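Long-range contacts in glycerate dehydrogenase related protein (Thermoplasma acidophilum, PDB 3GVX), which probably reduces 2-oxoacids such as glyoxylate or hydroxypyruvate with NAD(P)H and belongs to the D-isomer specific 2-hydroxyacid dehydrogenases: residues B[4-9]-B[27-32]; B[40-45]-B[60-65]; B[56-61]-B[76-81]. All coordinates share one frame; numbering follows the deposited sequence.

Contact 1 (B[4-9]-B[27-32]); sequences YVNFPA and HWYPDY
The first beta-alpha-beta unit of the chain, strand 3-5, helix 11-20 and strand 26-28, sets Y4 and V5 beside H27 and W28 as parallel neighbours. V5 N donates to H27 O over 3.0 Å in a nearly straight bond (175° at the hydrogen). V5 O then takes the N-H of Y29 at 3.1 Å, a more bent bond that carries the pairing just past the strand end. Y4 CG stands anti to the backbone N (chi1 176°), which lays the ring along the 28-32 backbone, with CE1 3.4 Å from Y32 CA. The Y32 ring brings its edge to a face of Y4, a T-shaped pair with centroids 5.2 Å apart and planes at 70°, while the Y4 hydroxyl reaches the edge of the Y29 ring. Large flat side chains suit this place, since one ring can span several residues of a turning chain. The crossover puts V5 and W28 together on the face of the sheet opposite that of Y4 and H27. There V5 CG2 makes a CH-pi contact, 4.0 Å from the centroid of the W28 six-membered ring, and A9 CB comes obliquely to W28 CZ3 at 3.5 Å; R14, on the connecting helix, adds a cation-pi contact to the same indole. Beyond the strands, P8 runs alongside Y29, its CG 3.7 Å from Y29 CE2. The cis peptide before P30 accompanies a sharp bend that folds P30 CB over the centre of the Y29 ring, and N6 turns its amide nitrogen to the carbonyl of R43.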
loop_
_atom_site.group_PDB
_atom_site.type_symbol
_atom_site.label_atom_id
_atom_site.label_comp_id
_atom_site.label_asym_id
_atom_site.label_seq_id
_atom_site.Cartn_x
_atom_site.Cartn_y
_atom_site.Cartn_z
ATOM N N TYR B 4 -20.988 -27.160 -12.023
ATOM C CA TYR B 4 -22.322 -27.105 -11.505
ATOM C C TYR B 4 -22.296 -26.345 -10.206
ATOM O O TYR B 4 -21.576 -26.706 -9.268
ATOM C CB TYR B 4 -22.886 -28.509 -11.315
ATOM C CG TYR B 4 -24.251 -28.504 -10.687
ATOM C CD1 TYR B 4 -25.339 -27.895 -11.314
ATOM C CD2 TYR B 4 -24.457 -29.099 -9.457
ATOM C CE1 TYR B 4 -26.602 -27.869 -10.707
ATOM C CE2 TYR B 4 -25.704 -29.078 -8.838
ATOM C CZ TYR B 4 -26.778 -28.475 -9.467
ATOM O OH TYR B 4 -28.011 -28.493 -8.855
ATOM N N VAL B 5 -23.066 -25.263 -10.181
ATOM C CA VAL B 5 -23.169 -24.410 -9.017
ATOM C C VAL B 5 -24.365 -24.912 -8.246
ATOM O O VAL B 5 -25.519 -24.692 -8.612
ATOM C CB VAL B 5 -23.331 -22.935 -9.416
ATOM C CG1 VAL B 5 -23.470 -22.066 -8.161
ATOM C CG2 VAL B 5 -22.128 -22.499 -10.256
ATOM N N ASN B 6 -24.039 -25.611 -7.169
ATOM C CA ASN B 6 -25.021 -26.250 -6.324
ATOM C C ASN B 6 -25.706 -25.391 -5.281
ATOM O O ASN B 6 -25.884 -25.793 -4.131
ATOM C CB ASN B 6 -24.406 -27.477 -5.659
ATOM C CG ASN B 6 -25.446 -28.352 -5.019
ATOM O OD1 ASN B 6 -26.554 -28.497 -5.540
ATOM N ND2 ASN B 6 -25.098 -28.958 -3.895
ATOM N N PHE B 7 -26.085 -24.198 -5.697
ATOM C CA PHE B 7 -26.815 -23.304 -4.836
ATOM C C PHE B 7 -27.445 -22.213 -5.675
ATOM O O PHE B 7 -27.046 -21.984 -6.816
ATOM C CB PHE B 7 -25.927 -22.709 -3.726
ATOM C CG PHE B 7 -24.642 -22.099 -4.202
ATOM C CD1 PHE B 7 -23.458 -22.838 -4.190
ATOM C CD2 PHE B 7 -24.596 -20.783 -4.648
ATOM C CE1 PHE B 7 -22.252 -22.278 -4.613
ATOM C CE2 PHE B 7 -23.391 -20.214 -5.079
ATOM C CZ PHE B 7 -22.220 -20.968 -5.060
ATOM N N PRO B 8 -28.469 -21.551 -5.128
ATOM C CA PRO B 8 -29.208 -20.465 -5.772
ATOM C C PRO B 8 -28.241 -19.304 -5.994
ATOM O O PRO B 8 -27.573 -18.853 -5.066
ATOM C CB PRO B 8 -30.300 -20.143 -4.748
ATOM C CG PRO B 8 -30.447 -21.447 -3.986
ATOM C CD PRO B 8 -29.030 -21.840 -3.801
ATOM N N ALA B 9 -28.146 -18.841 -7.231
ATOM C CA ALA B 9 -27.235 -17.752 -7.541
ATOM C C ALA B 9 -27.937 -16.737 -8.425
ATOM O O ALA B 9 -28.711 -17.102 -9.301
ATOM C CB ALA B 9 -25.995 -18.302 -8.233
ATOM N N HIS B 27 -23.826 -24.977 -15.283
ATOM C CA HIS B 27 -25.115 -25.479 -14.919
ATOM C C HIS B 27 -25.452 -24.876 -13.594
ATOM O O HIS B 27 -24.596 -24.692 -12.725
ATOM C CB HIS B 27 -25.089 -26.990 -14.851
ATOM C CG HIS B 27 -24.734 -27.630 -16.147
ATOM N ND1 HIS B 27 -25.671 -28.056 -17.058
ATOM C CD2 HIS B 27 -23.528 -27.845 -16.724
ATOM C CE1 HIS B 27 -25.061 -28.511 -18.139
ATOM N NE2 HIS B 27 -23.760 -28.393 -17.960
ATOM N N TRP B 28 -26.720 -24.548 -13.460
ATOM C CA TRP B 28 -27.180 -23.925 -12.266
ATOM C C TRP B 28 -28.265 -24.656 -11.573
ATOM O O TRP B 28 -29.175 -25.239 -12.160
ATOM C CB TRP B 28 -27.617 -22.494 -12.541
ATOM C CG TRP B 28 -26.550 -21.718 -13.190
ATOM C CD1 TRP B 28 -26.250 -21.709 -14.515
ATOM C CD2 TRP B 28 -25.576 -20.889 -12.553
ATOM N NE1 TRP B 28 -25.161 -20.930 -14.750
ATOM C CE2 TRP B 28 -24.726 -20.404 -13.565
ATOM C CE3 TRP B 28 -25.345 -20.498 -11.231
ATOM C CZ2 TRP B 28 -23.649 -19.558 -13.301
ATOM C CZ3 TRP B 28 -24.276 -19.658 -10.966
ATOM C CH2 TRP B 28 -23.444 -19.191 -12.001
ATOM N N TYR B 29 -28.126 -24.598 -10.271
ATOM C CA TYR B 29 -29.050 -25.189 -9.367
ATOM C C TYR B 29 -30.405 -24.504 -9.571
ATOM O O TYR B 29 -30.460 -23.295 -9.783
ATOM C CB TYR B 29 -28.519 -24.953 -7.974
ATOM C CG TYR B 29 -29.497 -25.337 -6.935
ATOM C CD1 TYR B 29 -29.602 -26.650 -6.509
ATOM C CD2 TYR B 29 -30.347 -24.396 -6.385
ATOM C CE1 TYR B 29 -30.541 -27.021 -5.559
ATOM C CE2 TYR B 29 -31.295 -24.747 -5.440
ATOM C CZ TYR B 29 -31.381 -26.063 -5.021
ATOM O OH TYR B 29 -32.281 -26.412 -4.050
ATOM N N PRO B 30 -31.514 -25.263 -9.481
ATOM C CA PRO B 30 -31.566 -26.694 -9.191
ATOM C C PRO B 30 -31.598 -27.614 -10.414
ATOM O O PRO B 30 -32.175 -28.696 -10.360
ATOM C CB PRO B 30 -32.827 -26.801 -8.356
ATOM C CG PRO B 30 -33.773 -25.908 -9.152
ATOM C CD PRO B 30 -32.884 -24.721 -9.601
ATOM N N ASP B 31 -30.984 -27.197 -11.516
ATOM C CA ASP B 31 -30.955 -28.059 -12.690
ATOM C C ASP B 31 -29.676 -28.840 -12.732
ATOM O O ASP B 31 -28.797 -28.660 -13.577
ATOM C CB ASP B 31 -31.181 -27.255 -13.943
ATOM C CG ASP B 31 -32.572 -26.692 -13.977
ATOM O OD1 ASP B 31 -33.536 -27.487 -13.987
ATOM O OD2 ASP B 31 -32.710 -25.458 -13.959
ATOM N N TYR B 32 -29.625 -29.730 -11.757
ATOM C CA TYR B 32 -28.512 -30.599 -11.531
ATOM C C TYR B 32 -27.912 -31.166 -12.781
ATOM O O TYR B 32 -28.594 -31.498 -13.748
ATOM C CB TYR B 32 -28.904 -31.763 -10.636
ATOM C CG TYR B 32 -27.745 -32.709 -10.454
ATOM C CD1 TYR B 32 -26.768 -32.465 -9.494
ATOM C CD2 TYR B 32 -27.552 -33.780 -11.323
ATOM C CE1 TYR B 32 -25.618 -33.254 -9.412
ATOM C CE2 TYR B 32 -26.404 -34.577 -11.249
ATOM C CZ TYR B 32 -25.442 -34.308 -10.289
ATOM O OH TYR B 32 -24.314 -35.094 -10.198
#

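Contact 2 (B[40-45]-B[60-65]); sequences IKDRYV and VDHIDV
H62 meets D42 with the edge of its imidazole: D42 OD2 lies 3.0 Å from H62 ND1, near the ring plane, and the carboxylate plane stands 86° from that of the ring. H62 CG sits between its own backbone N and carbonyl carbon (chi1 53°), a torsion that folds the ring back over the next residue, so that I63 CG1 packs against the middle of one face. K41 O approaches the same ring obliquely, 3.2 Å from H62 CE1, and NE2 is held by G59 O and S57 OG. A histidine suits this spot with two nitrogens on its rim: NE2 serves its own loop, while ND1 faces the carboxylate of D42. H62 is also an inner residue of the type I beta turn from V60 to I63.

I63, buried, is the apolar wedge of the contact. Its CD1 meets I40 CD1 tip to tip at 4.0 Å, while its other branch, CG2, lies 4.0 Å from Y44 CE2 at the edge of the phenol ring. Two branches let one isoleucine serve both neighbours.

D64 contributes its backbone above all. The Y44 hydroxyl OH donates to D64 O at 2.6 Å, tilted modestly from the carbonyl plane, and one water joins D42 O (2.9 Å) to D64 N (3.1 Å). D64 centres an inverse gamma turn, which bends the chain just where Y44 reaches it.

The loops sit at strand ends and pack back on the sheet: I40 and Y44 on I53 and I63 on A55, all of strand 52-55, while V60 and V65 rest on L74 of strand 73-75.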
loop_
_atom_site.group_PDB
_atom_site.type_symbol
_atom_site.label_atom_id
_atom_site.label_comp_id
_atom_site.label_asym_id
_atom_site.label_seq_id
_atom_site.Cartn_x
_atom_site.Cartn_y
_atom_site.Cartn_z
ATOM N N ILE B 40 -19.820 -25.207 -4.260
ATOM C CA ILE B 40 -20.781 -25.380 -3.197
ATOM C C ILE B 40 -20.618 -24.427 -2.039
ATOM O O ILE B 40 -19.647 -23.687 -1.932
ATOM C CB ILE B 40 -20.657 -26.798 -2.595
ATOM C CG1 ILE B 40 -19.376 -26.871 -1.759
ATOM C CG2 ILE B 40 -20.576 -27.854 -3.702
ATOM C CD1 ILE B 40 -19.196 -28.162 -0.965
ATOM N N LYS B 41 -21.596 -24.483 -1.157
ATOM C CA LYS B 41 -21.556 -23.729 0.067
ATOM C C LYS B 41 -21.433 -24.771 1.166
ATOM O O LYS B 41 -20.393 -24.895 1.789
ATOM C CB LYS B 41 -22.827 -22.913 0.249
ATOM C CG LYS B 41 -22.977 -21.802 -0.746
ATOM C CD LYS B 41 -24.124 -20.914 -0.357
ATOM C CE LYS B 41 -24.280 -19.774 -1.320
ATOM N NZ LYS B 41 -25.367 -18.864 -0.869
ATOM N N ASP B 42 -22.485 -25.557 1.351
ATOM C CA ASP B 42 -22.501 -26.564 2.392
ATOM C C ASP B 42 -22.637 -27.994 1.927
ATOM O O ASP B 42 -22.157 -28.903 2.575
ATOM C CB ASP B 42 -23.617 -26.244 3.367
ATOM C CG ASP B 42 -23.481 -24.861 3.954
ATOM O OD1 ASP B 42 -24.495 -24.296 4.405
ATOM O OD2 ASP B 42 -22.355 -24.331 3.969
ATOM N N ARG B 43 -23.301 -28.202 0.808
ATOM C CA ARG B 43 -23.473 -29.552 0.330
ATOM C C ARG B 43 -23.006 -29.790 -1.079
ATOM O O ARG B 43 -23.116 -28.932 -1.946
ATOM C CB ARG B 43 -24.936 -29.981 0.451
ATOM C CG ARG B 43 -25.385 -30.264 1.871
ATOM C CD ARG B 43 -26.859 -30.660 1.893
ATOM N NE ARG B 43 -27.714 -29.598 1.362
ATOM C CZ ARG B 43 -27.996 -28.463 1.996
ATOM N NH1 ARG B 43 -27.498 -28.234 3.205
ATOM N NH2 ARG B 43 -28.769 -27.552 1.415
ATOM N N TYR B 44 -22.464 -30.977 -1.287
ATOM C CA TYR B 44 -22.011 -31.369 -2.593
ATOM C C TYR B 44 -22.941 -32.510 -2.975
ATOM O O TYR B 44 -23.690 -33.031 -2.144
ATOM C CB TYR B 44 -20.532 -31.810 -2.553
ATOM C CG TYR B 44 -20.197 -32.893 -1.528
ATOM C CD1 TYR B 44 -20.486 -34.231 -1.774
ATOM C CD2 TYR B 44 -19.579 -32.577 -0.319
ATOM C CE1 TYR B 44 -20.183 -35.238 -0.835
ATOM C CE2 TYR B 44 -19.266 -33.573 0.625
ATOM C CZ TYR B 44 -19.571 -34.904 0.354
ATOM O OH TYR B 44 -19.259 -35.887 1.266
ATOM N N VAL B 45 -22.910 -32.876 -4.244
ATOM C CA VAL B 45 -23.731 -33.954 -4.752
ATOM C C VAL B 45 -22.802 -34.812 -5.585
ATOM O O VAL B 45 -22.299 -34.364 -6.610
ATOM C CB VAL B 45 -24.870 -33.401 -5.643
ATOM C CG1 VAL B 45 -25.627 -34.564 -6.317
ATOM C CG2 VAL B 45 -25.810 -32.502 -4.807
ATOM N N VAL B 60 -13.768 -25.527 5.571
ATOM C CA VAL B 60 -14.579 -26.647 5.142
ATOM C C VAL B 60 -15.012 -27.539 6.293
ATOM O O VAL B 60 -15.579 -28.601 6.075
ATOM C CB VAL B 60 -13.809 -27.522 4.168
ATOM C CG1 VAL B 60 -13.476 -26.746 2.898
ATOM C CG2 VAL B 60 -12.553 -28.040 4.855
ATOM N N ASP B 61 -14.760 -27.116 7.520
ATOM C CA ASP B 61 -15.129 -27.964 8.637
ATOM C C ASP B 61 -16.610 -28.307 8.723
ATOM O O ASP B 61 -16.982 -29.300 9.337
ATOM C CB ASP B 61 -14.609 -27.350 9.939
ATOM C CG ASP B 61 -13.104 -27.099 9.886
ATOM O OD1 ASP B 61 -12.358 -28.016 9.476
ATOM O OD2 ASP B 61 -12.666 -25.982 10.235
ATOM N N HIS B 62 -17.454 -27.513 8.080
ATOM C CA HIS B 62 -18.902 -27.763 8.079
ATOM C C HIS B 62 -19.277 -28.674 6.906
ATOM O O HIS B 62 -20.444 -28.988 6.696
ATOM C CB HIS B 62 -19.692 -26.456 7.937
ATOM C CG HIS B 62 -19.263 -25.631 6.773
ATOM N ND1 HIS B 62 -20.135 -25.247 5.776
ATOM C CD2 HIS B 62 -18.055 -25.143 6.432
ATOM C CE1 HIS B 62 -19.470 -24.554 4.869
ATOM N NE2 HIS B 62 -18.206 -24.476 5.239
ATOM N N ILE B 63 -18.289 -29.068 6.117
ATOM C CA ILE B 63 -18.543 -29.924 4.977
ATOM C C ILE B 63 -18.198 -31.387 5.299
ATOM O O ILE B 63 -17.218 -31.684 5.989
ATOM C CB ILE B 63 -17.745 -29.436 3.747
ATOM C CG1 ILE B 63 -18.274 -28.066 3.321
ATOM C CG2 ILE B 63 -17.846 -30.457 2.631
ATOM C CD1 ILE B 63 -17.359 -27.267 2.452
ATOM N N ASP B 64 -19.031 -32.293 4.799
ATOM C CA ASP B 64 -18.826 -33.720 5.010
ATOM C C ASP B 64 -17.633 -34.259 4.219
ATOM O O ASP B 64 -17.775 -35.064 3.286
ATOM C CB ASP B 64 -20.084 -34.515 4.644
ATOM C CG ASP B 64 -19.904 -36.017 4.888
ATOM O OD1 ASP B 64 -18.945 -36.377 5.596
ATOM O OD2 ASP B 64 -20.699 -36.834 4.390
ATOM N N VAL B 65 -16.455 -33.805 4.628
ATOM C CA VAL B 65 -15.188 -34.176 4.024
ATOM C C VAL B 65 -14.906 -35.678 4.023
ATOM O O VAL B 65 -14.439 -36.213 3.035
ATOM C CB VAL B 65 -14.040 -33.469 4.748
ATOM C CG1 VAL B 65 -12.725 -33.735 4.017
ATOM C CG2 VAL B 65 -14.346 -31.969 4.877
HETATM O O HOH W 1 -21.257 -31.645 2.761
#

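Contact 3 (B[56-61]-B[76-81]); sequences ISAGVD and SNAGAY
N77 points its amide nitrogen at the carbonyl of I56: its ND2 donates to I56 O at 2.9 Å, almost straight (168° at the hydrogen), with the oxygen close to the plane of the amide. The amide comes to that carbonyl from above its plane, 41° out of it. A first torsion placing N77 CG opposite its backbone N (chi1 -178°) carries the amide across to the I56 carbonyl, while N77 N binds S57 O at 2.8 Å. Backbone and side chain of one asparagine thus grip two successive carbonyls, and ND2 also donates to A268 O, at the helix 266-279 against which I56 packs. A leucine here would probably leave both I56 O and A268 O without their amide donor and break the polar tie between loop and helix.

Both segments leave the carboxyl ends of adjacent parallel strands, 52-55 and 73-75, and the second enters helix 79-97. In relatives of this family the loop matching 56-61 offers backbone amides to the substrate carboxylate; the sequence S57-A58-G59-V60-D61 and its place after strand 52-55 are consistent with such a role here. S57 OG donates to G59 O at 2.8 Å, in the carbonyl plane, helping fix the loop.

S76 faces the loop, its OG making a weak bond to A58 O at 3.4 Å, and its CB rests 3.7 Å from V60 CG1. Alanines suit the place where A58 and A78 bring their CA atoms to 4.0 Å: their CB atoms touch at 3.9 Å, and A58 CA makes a CA-H...O contact to N77 O at 3.3 Å.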
loop_
_atom_site.group_PDB
_atom_site.type_symbol
_atom_site.label_atom_id
_atom_site.label_comp_id
_atom_site.label_asym_id
_atom_site.label_seq_id
_atom_site.Cartn_x
_atom_site.Cartn_y
_atom_site.Cartn_z
ATOM N N ILE B 56 -17.102 -22.110 -1.349
ATOM C CA ILE B 56 -16.910 -20.678 -1.532
ATOM C C ILE B 56 -16.506 -20.028 -0.228
ATOM O O ILE B 56 -16.153 -18.860 -0.200
ATOM C CB ILE B 56 -18.178 -19.996 -2.056
ATOM C CG1 ILE B 56 -19.316 -20.190 -1.061
ATOM C CG2 ILE B 56 -18.524 -20.553 -3.425
ATOM C CD1 ILE B 56 -20.380 -19.130 -1.116
ATOM N N SER B 57 -16.559 -20.790 0.859
ATOM C CA SER B 57 -16.172 -20.273 2.170
ATOM C C SER B 57 -14.688 -20.518 2.418
ATOM O O SER B 57 -14.042 -21.267 1.683
ATOM C CB SER B 57 -17.013 -20.918 3.278
ATOM O OG SER B 57 -16.837 -22.316 3.304
ATOM N N ALA B 58 -14.163 -19.894 3.466
ATOM C CA ALA B 58 -12.754 -20.014 3.841
ATOM C C ALA B 58 -12.425 -21.380 4.426
ATOM O O ALA B 58 -11.363 -21.939 4.158
ATOM C CB ALA B 58 -12.399 -18.921 4.836
ATOM N N GLY B 59 -13.349 -21.909 5.219
ATOM C CA GLY B 59 -13.162 -23.210 5.843
ATOM C C GLY B 59 -14.131 -24.272 5.346
ATOM O O GLY B 59 -15.188 -23.971 4.783
ATOM N N VAL B 60 -13.768 -25.527 5.571
ATOM C CA VAL B 60 -14.579 -26.647 5.142
ATOM C C VAL B 60 -15.012 -27.539 6.293
ATOM O O VAL B 60 -15.579 -28.601 6.075
ATOM C CB VAL B 60 -13.809 -27.522 4.168
ATOM C CG1 VAL B 60 -13.476 -26.746 2.898
ATOM C CG2 VAL B 60 -12.553 -28.040 4.855
ATOM N N ASP B 61 -14.760 -27.116 7.520
ATOM C CA ASP B 61 -15.129 -27.964 8.637
ATOM C C ASP B 61 -16.610 -28.307 8.723
ATOM O O ASP B 61 -16.982 -29.300 9.337
ATOM C CB ASP B 61 -14.609 -27.350 9.939
ATOM C CG ASP B 61 -13.104 -27.099 9.886
ATOM O OD1 ASP B 61 -12.358 -28.016 9.476
ATOM O OD2 ASP B 61 -12.666 -25.982 10.235
ATOM N N SER B 76 -11.025 -25.040 -0.922
ATOM C CA SER B 76 -11.767 -24.051 -0.169
ATOM C C SER B 76 -11.426 -22.679 -0.743
ATOM O O SER B 76 -10.646 -22.571 -1.683
ATOM C CB SER B 76 -11.451 -24.137 1.332
ATOM O OG SER B 76 -10.105 -23.853 1.599
ATOM N N ASN B 77 -11.996 -21.635 -0.165
ATOM C CA ASN B 77 -11.796 -20.283 -0.681
ATOM C C ASN B 77 -11.481 -19.259 0.418
ATOM O O ASN B 77 -12.374 -18.567 0.892
ATOM C CB ASN B 77 -13.062 -19.906 -1.449
ATOM C CG ASN B 77 -12.991 -18.548 -2.088
ATOM O OD1 ASN B 77 -11.986 -18.183 -2.695
ATOM N ND2 ASN B 77 -14.082 -17.798 -1.987
ATOM N N ALA B 78 -10.205 -19.167 0.800
ATOM C CA ALA B 78 -9.757 -18.266 1.867
ATOM C C ALA B 78 -8.909 -17.065 1.443
ATOM O O ALA B 78 -8.457 -16.295 2.287
ATOM C CB ALA B 78 -9.001 -19.068 2.940
ATOM N N GLY B 79 -8.699 -16.892 0.150
ATOM C CA GLY B 79 -7.907 -15.772 -0.313
ATOM C C GLY B 79 -8.340 -14.377 0.101
ATOM O O GLY B 79 -7.485 -13.555 0.419
ATOM N N ALA B 80 -9.649 -14.113 0.110
ATOM C CA ALA B 80 -10.188 -12.795 0.458
ATOM C C ALA B 80 -9.748 -12.327 1.833
ATOM O O ALA B 80 -9.448 -11.156 2.055
ATOM C CB ALA B 80 -11.717 -12.806 0.376
ATOM N N TYR B 81 -9.672 -13.267 2.755
ATOM C CA TYR B 81 -9.273 -12.945 4.105
ATOM C C TYR B 81 -7.841 -12.431 4.224
ATOM O O TYR B 81 -7.620 -11.393 4.826
ATOM C CB TYR B 81 -9.488 -14.150 5.012
ATOM C CG TYR B 81 -9.160 -13.869 6.445
ATOM C CD1 TYR B 81 -10.059 -13.205 7.271
ATOM C CD2 TYR B 81 -7.933 -14.244 6.974
ATOM C CE1 TYR B 81 -9.746 -12.929 8.606
ATOM C CE2 TYR B 81 -7.600 -13.975 8.308
ATOM C CZ TYR B 81 -8.512 -13.316 9.117
ATOM O OH TYR B 81 -8.208 -13.079 10.434
#

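How the contacts relate
From the N terminus, contact 1 closes first, pairing strand 3-5 with strand 26-28 around helix 11-20 at one margin of the five-stranded sheet. Contact 2 follows in series, joining the loop after strand 37-40 to the one after strand 52-55. Contact 3 opens before contact 2 has closed, so the two cross, sharing V60 and D61; none of the three nests within another. Contact 3 links that second loop to the chain beyond strand 73-75, where helix 79-97 begins. The three therefore step across the sheet from strand to strand. F7 bridges them, packing on I40 and K41 of contact 2 and I56 of contact 3. I40 O and I56 N, probably hydrogen-bonded, join contacts 2 and 3.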